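Local coordinates for protein erythromycin dehydratase (Saccharopolyspora erythraea, PDB 3EL6) that probably catalyses loss of water from beta-hydroxyacyl chains during erythromycin biosynthesis, as the dehydratase domain of a modular polyketide synthase, at residues S196-V210 against V228-A241. Residues are numbered along the deposited sequence; the frame is centred on the assembly and turned at random.
Sequences SFQALRAAWRKDDSV and VLLDAVAQTLSLGA
In the second half of a double hotdog fold, helix 227-235 is the "sausage" around which the antiparallel "bun" curls; it packs on the loop leading into strand 200-206 and on that strand's first residue, and the residues after it meet the hairpin. At the loop end Phe197 meets the first turn of segment 228-241. CG1 of Val228, placed anti to its backbone N (chi1 -178°), sits over the ring centre of Phe197 in a CH-pi contact, 4.0 Å from the centroid. Asp231 comes to the ring edge instead, its carboxylate plane turned 80° from the ring and OD2 3.5 Å from Phe197 CD1. Both protons of one amide nitrogen are spent here: Gln235 NE2 donates almost straight (174°) to Phe197 O at 2.9 Å and also to Asp231 OD2, while Gln235 OE1 bonds Tyr183. With three partners, the buried amide should be fixed against flipping. One turn after Val228, two methyls press together, Ala199 CB lying only 3.4 Å from Ala232 CB, a tighter carbon contact than usual. Leu200 divides its methyls, CD1 against Gln235 OE1 and CB, CD2 against Ala232 O and Thr236 CG2. Beyond the regular helix, Leu239 packs against the hairpin and touches both strands, its CD1 3.5 Å from Ala203 CB and its CB against Val210 CG1. The type II' turn from Lys206 to Ser209 is braced by Arg205, whose extended chain lets NE donate to the backbone Asp207 O and NH2 form a salt bridge with Asp208 OD1; both acceptors lie at the guanidinium edge, while Gly240 CA lies over one face, displaced toward the rim. A water completes this end, donating to Asp208 O at 2.7 Å and accepting from Ala241 N at 2.8 Å.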
loop_
_atom_site.group_PDB
_atom_site.type_symbol
_atom_site.label_atom_id
_atom_site.label_comp_id
_atom_site.label_asym_id
_atom_site.label_seq_id
_atom_site.Cartn_x
_atom_site.Cartn_y
_atom_site.Cartn_z
ATOM N N SER A 196 -6.815 33.315 -9.660
ATOM C CA SER A 196 -7.161 32.310 -8.675
ATOM C C SER A 196 -6.200 32.371 -7.453
ATOM O O SER A 196 -6.626 32.167 -6.313
ATOM C CB SER A 196 -7.209 30.919 -9.323
ATOM O OG SER A 196 -5.944 30.595 -9.900
ATOM N N PHE A 197 -4.934 32.686 -7.709
ATOM C CA PHE A 197 -3.891 32.765 -6.697
ATOM C C PHE A 197 -3.661 34.155 -6.124
ATOM O O PHE A 197 -2.832 34.305 -5.219
ATOM C CB PHE A 197 -2.558 32.276 -7.272
ATOM C CG PHE A 197 -2.445 30.773 -7.294
ATOM C CD1 PHE A 197 -1.819 30.094 -6.248
ATOM C CD2 PHE A 197 -3.005 30.032 -8.319
ATOM C CE1 PHE A 197 -1.734 28.677 -6.239
ATOM C CE2 PHE A 197 -2.935 28.616 -8.322
ATOM C CZ PHE A 197 -2.294 27.946 -7.276
ATOM N N GLN A 198 -4.389 35.159 -6.645
ATOM C CA GLN A 198 -4.208 36.530 -6.170
ATOM C C GLN A 198 -5.064 36.710 -4.927
ATOM O O GLN A 198 -5.977 37.552 -4.864
ATOM C CB GLN A 198 -4.577 37.482 -7.310
ATOM C CG GLN A 198 -3.632 37.310 -8.450
ATOM C CD GLN A 198 -3.940 38.214 -9.614
ATOM O OE1 GLN A 198 -4.781 39.113 -9.483
ATOM N NE2 GLN A 198 -3.306 37.967 -10.759
ATOM N N ALA A 199 -4.739 35.966 -3.869
ATOM C CA ALA A 199 -5.646 35.818 -2.746
ATOM C C ALA A 199 -5.245 36.668 -1.532
ATOM O O ALA A 199 -5.908 36.599 -0.516
ATOM C CB ALA A 199 -5.743 34.316 -2.312
ATOM N N LEU A 200 -4.158 37.425 -1.634
ATOM C CA LEU A 200 -3.839 38.431 -0.577
ATOM C C LEU A 200 -4.822 39.600 -0.736
ATOM O O LEU A 200 -4.774 40.275 -1.759
ATOM C CB LEU A 200 -2.397 38.900 -0.746
ATOM C CG LEU A 200 -1.331 37.849 -0.458
ATOM C CD1 LEU A 200 0.067 38.442 -0.841
ATOM C CD2 LEU A 200 -1.287 37.479 1.018
ATOM N N ARG A 201 -5.782 39.737 0.163
ATOM C CA ARG A 201 -6.874 40.727 -0.009
ATOM C C ARG A 201 -6.513 42.062 0.725
ATOM O O ARG A 201 -6.948 43.170 0.324
ATOM C CB ARG A 201 -8.185 40.194 0.531
ATOM C CG ARG A 201 -8.681 38.879 -0.120
ATOM C CD ARG A 201 -8.984 39.011 -1.659
ATOM N NE ARG A 201 -9.070 37.639 -2.207
ATOM C CZ ARG A 201 -9.041 37.316 -3.489
ATOM N NH1 ARG A 201 -9.115 38.272 -4.418
ATOM N NH2 ARG A 201 -8.998 36.030 -3.844
ATOM N N ALA A 202 -5.759 41.951 1.819
ATOM C CA ALA A 202 -5.312 43.155 2.576
ATOM C C ALA A 202 -4.089 42.781 3.400
ATOM O O ALA A 202 -3.931 41.595 3.739
ATOM C CB ALA A 202 -6.452 43.614 3.512
ATOM N N ALA A 203 -3.179 43.725 3.666
ATOM C CA ALA A 203 -2.025 43.374 4.473
ATOM C C ALA A 203 -1.537 44.612 5.246
ATOM O O ALA A 203 -1.760 45.770 4.815
ATOM C CB ALA A 203 -0.887 42.867 3.597
ATOM N N TRP A 204 -0.853 44.341 6.349
ATOM C CA TRP A 204 -0.333 45.396 7.255
ATOM C C TRP A 204 0.975 44.880 7.830
ATOM O O TRP A 204 1.187 43.658 7.859
ATOM C CB TRP A 204 -1.270 45.634 8.418
ATOM C CG TRP A 204 -2.653 46.135 8.063
ATOM C CD1 TRP A 204 -3.078 47.444 7.964
ATOM C CD2 TRP A 204 -3.819 45.312 7.825
ATOM N NE1 TRP A 204 -4.425 47.470 7.657
ATOM C CE2 TRP A 204 -4.906 46.186 7.571
ATOM C CE3 TRP A 204 -4.036 43.918 7.783
ATOM C CZ2 TRP A 204 -6.194 45.720 7.295
ATOM C CZ3 TRP A 204 -5.331 43.450 7.499
ATOM C CH2 TRP A 204 -6.388 44.355 7.267
ATOM N N ARG A 205 1.826 45.775 8.338
ATOM C CA ARG A 205 3.121 45.377 8.850
ATOM C C ARG A 205 3.354 46.108 10.136
ATOM O O ARG A 205 2.889 47.235 10.297
ATOM C CB ARG A 205 4.187 45.766 7.846
ATOM C CG ARG A 205 5.579 45.350 8.221
ATOM C CD ARG A 205 6.422 45.110 6.972
ATOM N NE ARG A 205 7.816 44.867 7.335
ATOM C CZ ARG A 205 8.810 44.805 6.456
ATOM N NH1 ARG A 205 8.548 44.956 5.165
ATOM N NH2 ARG A 205 10.061 44.594 6.869
ATOM N N LYS A 206 4.021 45.451 11.066
ATOM C CA LYS A 206 4.464 46.062 12.312
ATOM C C LYS A 206 5.838 45.450 12.627
ATOM O O LYS A 206 5.943 44.234 12.765
ATOM C CB LYS A 206 3.494 45.753 13.430
ATOM C CG LYS A 206 3.858 46.514 14.705
ATOM C CD LYS A 206 3.372 45.801 15.932
ATOM C CE LYS A 206 1.866 45.797 16.005
ATOM N NZ LYS A 206 1.453 45.020 17.216
ATOM N N ASP A 207 6.896 46.261 12.683
ATOM C CA ASP A 207 8.241 45.695 12.820
ATOM C C ASP A 207 8.473 44.787 11.609
ATOM O O ASP A 207 8.292 45.189 10.436
ATOM C CB ASP A 207 8.326 44.838 14.096
ATOM C CG ASP A 207 7.680 45.520 15.319
ATOM O OD1 ASP A 207 8.084 46.678 15.636
ATOM O OD2 ASP A 207 6.776 44.904 15.969
ATOM N N ASP A 208 8.879 43.550 11.892
ATOM C CA ASP A 208 9.050 42.596 10.821
ATOM C C ASP A 208 7.894 41.569 10.777
ATOM O O ASP A 208 7.995 40.587 10.064
ATOM C CB ASP A 208 10.424 41.903 10.906
ATOM C CG ASP A 208 11.571 42.803 10.391
ATOM O OD1 ASP A 208 11.312 43.687 9.521
ATOM O OD2 ASP A 208 12.724 42.625 10.850
ATOM N N SER A 209 6.825 41.806 11.531
ATOM C CA SER A 209 5.601 40.972 11.440
ATOM C C SER A 209 4.642 41.469 10.349
ATOM O O SER A 209 4.514 42.682 10.145
ATOM C CB SER A 209 4.873 40.999 12.761
ATOM O OG SER A 209 5.687 40.357 13.742
ATOM N N VAL A 210 3.962 40.539 9.679
ATOM C CA VAL A 210 3.059 40.852 8.580
ATOM C C VAL A 210 1.714 40.276 8.946
ATOM O O VAL A 210 1.652 39.145 9.449
ATOM C CB VAL A 210 3.574 40.178 7.281
ATOM C CG1 VAL A 210 2.512 40.244 6.166
ATOM C CG2 VAL A 210 4.912 40.787 6.840
ATOM N N VAL A 228 -4.900 26.257 -2.743
ATOM C CA VAL A 228 -4.733 27.619 -3.229
ATOM C C VAL A 228 -4.692 28.595 -2.030
ATOM O O VAL A 228 -3.825 29.475 -1.967
ATOM C CB VAL A 228 -5.767 27.989 -4.279
ATOM C CG1 VAL A 228 -5.539 29.438 -4.809
ATOM C CG2 VAL A 228 -5.588 26.992 -5.464
ATOM N N LEU A 229 -5.624 28.419 -1.115
ATOM C CA LEU A 229 -5.647 29.254 0.104
ATOM C C LEU A 229 -4.318 29.109 0.844
ATOM O O LEU A 229 -3.711 30.090 1.271
ATOM C CB LEU A 229 -6.840 28.895 0.959
ATOM C CG LEU A 229 -7.059 29.816 2.197
ATOM C CD1 LEU A 229 -7.479 31.228 1.697
ATOM C CD2 LEU A 229 -8.149 29.301 3.166
ATOM N N LEU A 230 -3.808 27.873 0.960
ATOM C CA LEU A 230 -2.536 27.669 1.712
ATOM C C LEU A 230 -1.353 28.269 1.001
ATOM O O LEU A 230 -0.415 28.811 1.625
ATOM C CB LEU A 230 -2.311 26.158 1.842
ATOM C CG LEU A 230 -1.092 25.771 2.697
ATOM C CD1 LEU A 230 -1.385 26.292 4.069
ATOM C CD2 LEU A 230 -1.147 24.239 2.700
ATOM N N ASP A 231 -1.331 28.216 -0.348
ATOM C CA ASP A 231 -0.243 28.911 -1.046
ATOM C C ASP A 231 -0.299 30.425 -0.793
ATOM O O ASP A 231 0.729 31.071 -0.675
ATOM C CB ASP A 231 -0.306 28.705 -2.565
ATOM C CG ASP A 231 0.808 29.397 -3.274
ATOM O OD1 ASP A 231 1.904 28.812 -3.331
ATOM O OD2 ASP A 231 0.630 30.554 -3.764
ATOM N N ALA A 232 -1.507 30.976 -0.775
ATOM C CA ALA A 232 -1.670 32.431 -0.519
ATOM C C ALA A 232 -1.276 32.785 0.954
ATOM O O ALA A 232 -0.703 33.838 1.243
ATOM C CB ALA A 232 -3.069 32.848 -0.849
ATOM N N VAL A 233 -1.519 31.888 1.891
ATOM C CA VAL A 233 -0.931 32.058 3.242
ATOM C C VAL A 233 0.584 32.138 3.212
ATOM O O VAL A 233 1.168 33.029 3.829
ATOM C CB VAL A 233 -1.356 30.909 4.173
ATOM C CG1 VAL A 233 -0.559 30.923 5.447
ATOM C CG2 VAL A 233 -2.843 31.007 4.446
ATOM N N ALA A 234 1.230 31.224 2.494
ATOM C CA ALA A 234 2.668 31.283 2.300
ATOM C C ALA A 234 3.107 32.521 1.541
ATOM O O ALA A 234 4.249 33.024 1.708
ATOM C CB ALA A 234 3.153 29.987 1.560
ATOM N N GLN A 235 2.227 33.030 0.681
ATOM C CA GLN A 235 2.571 34.289 -0.020
ATOM C C GLN A 235 2.846 35.454 0.925
ATOM O O GLN A 235 3.514 36.386 0.527
ATOM C CB GLN A 235 1.512 34.691 -1.040
ATOM C CG GLN A 235 1.464 33.851 -2.318
ATOM C CD GLN A 235 0.282 34.316 -3.166
ATOM O OE1 GLN A 235 0.040 35.519 -3.245
ATOM N NE2 GLN A 235 -0.509 33.367 -3.717
ATOM N N THR A 236 2.361 35.382 2.161
ATOM C CA THR A 236 2.596 36.492 3.063
ATOM C C THR A 236 4.105 36.693 3.285
ATOM O O THR A 236 4.543 37.793 3.684
ATOM C CB THR A 236 1.865 36.355 4.382
ATOM O OG1 THR A 236 2.372 35.211 5.081
ATOM C CG2 THR A 236 0.317 36.159 4.163
ATOM N N LEU A 237 4.917 35.640 3.067
ATOM C CA LEU A 237 6.355 35.781 3.276
ATOM C C LEU A 237 6.962 36.784 2.306
ATOM O O LEU A 237 8.041 37.342 2.579
ATOM C CB LEU A 237 7.096 34.436 3.148
ATOM C CG LEU A 237 7.182 33.641 4.486
ATOM C CD1 LEU A 237 5.851 33.315 5.060
ATOM C CD2 LEU A 237 8.044 32.320 4.346
ATOM N N SER A 238 6.303 37.016 1.172
ATOM C CA SER A 238 6.803 37.985 0.212
ATOM C C SER A 238 6.630 39.442 0.678
ATOM O O SER A 238 7.256 40.348 0.116
ATOM C CB SER A 238 6.149 37.788 -1.163
ATOM O OG SER A 238 4.813 38.309 -1.179
ATOM N N LEU A 239 5.819 39.662 1.704
ATOM C CA LEU A 239 5.489 41.019 2.160
ATOM C C LEU A 239 6.416 41.545 3.264
ATOM O O LEU A 239 6.330 42.720 3.649
ATOM C CB LEU A 239 4.048 41.067 2.668
ATOM C CG LEU A 239 2.966 40.688 1.645
ATOM C CD1 LEU A 239 1.581 40.709 2.292
ATOM C CD2 LEU A 239 3.037 41.612 0.428
ATOM N N GLY A 240 7.265 40.670 3.798
ATOM C CA GLY A 240 8.088 41.014 4.956
ATOM C C GLY A 240 9.526 41.253 4.541
ATOM O O GLY A 240 9.821 41.407 3.345
ATOM N N ALA A 241 10.423 41.267 5.523
ATOM C CA ALA A 241 11.854 41.434 5.253
ATOM C C ALA A 241 12.334 40.351 4.295
ATOM O O ALA A 241 13.411 40.451 3.718
ATOM C CB ALA A 241 12.654 41.388 6.544
HETATM O O HOH W 1 9.512 40.127 7.907
#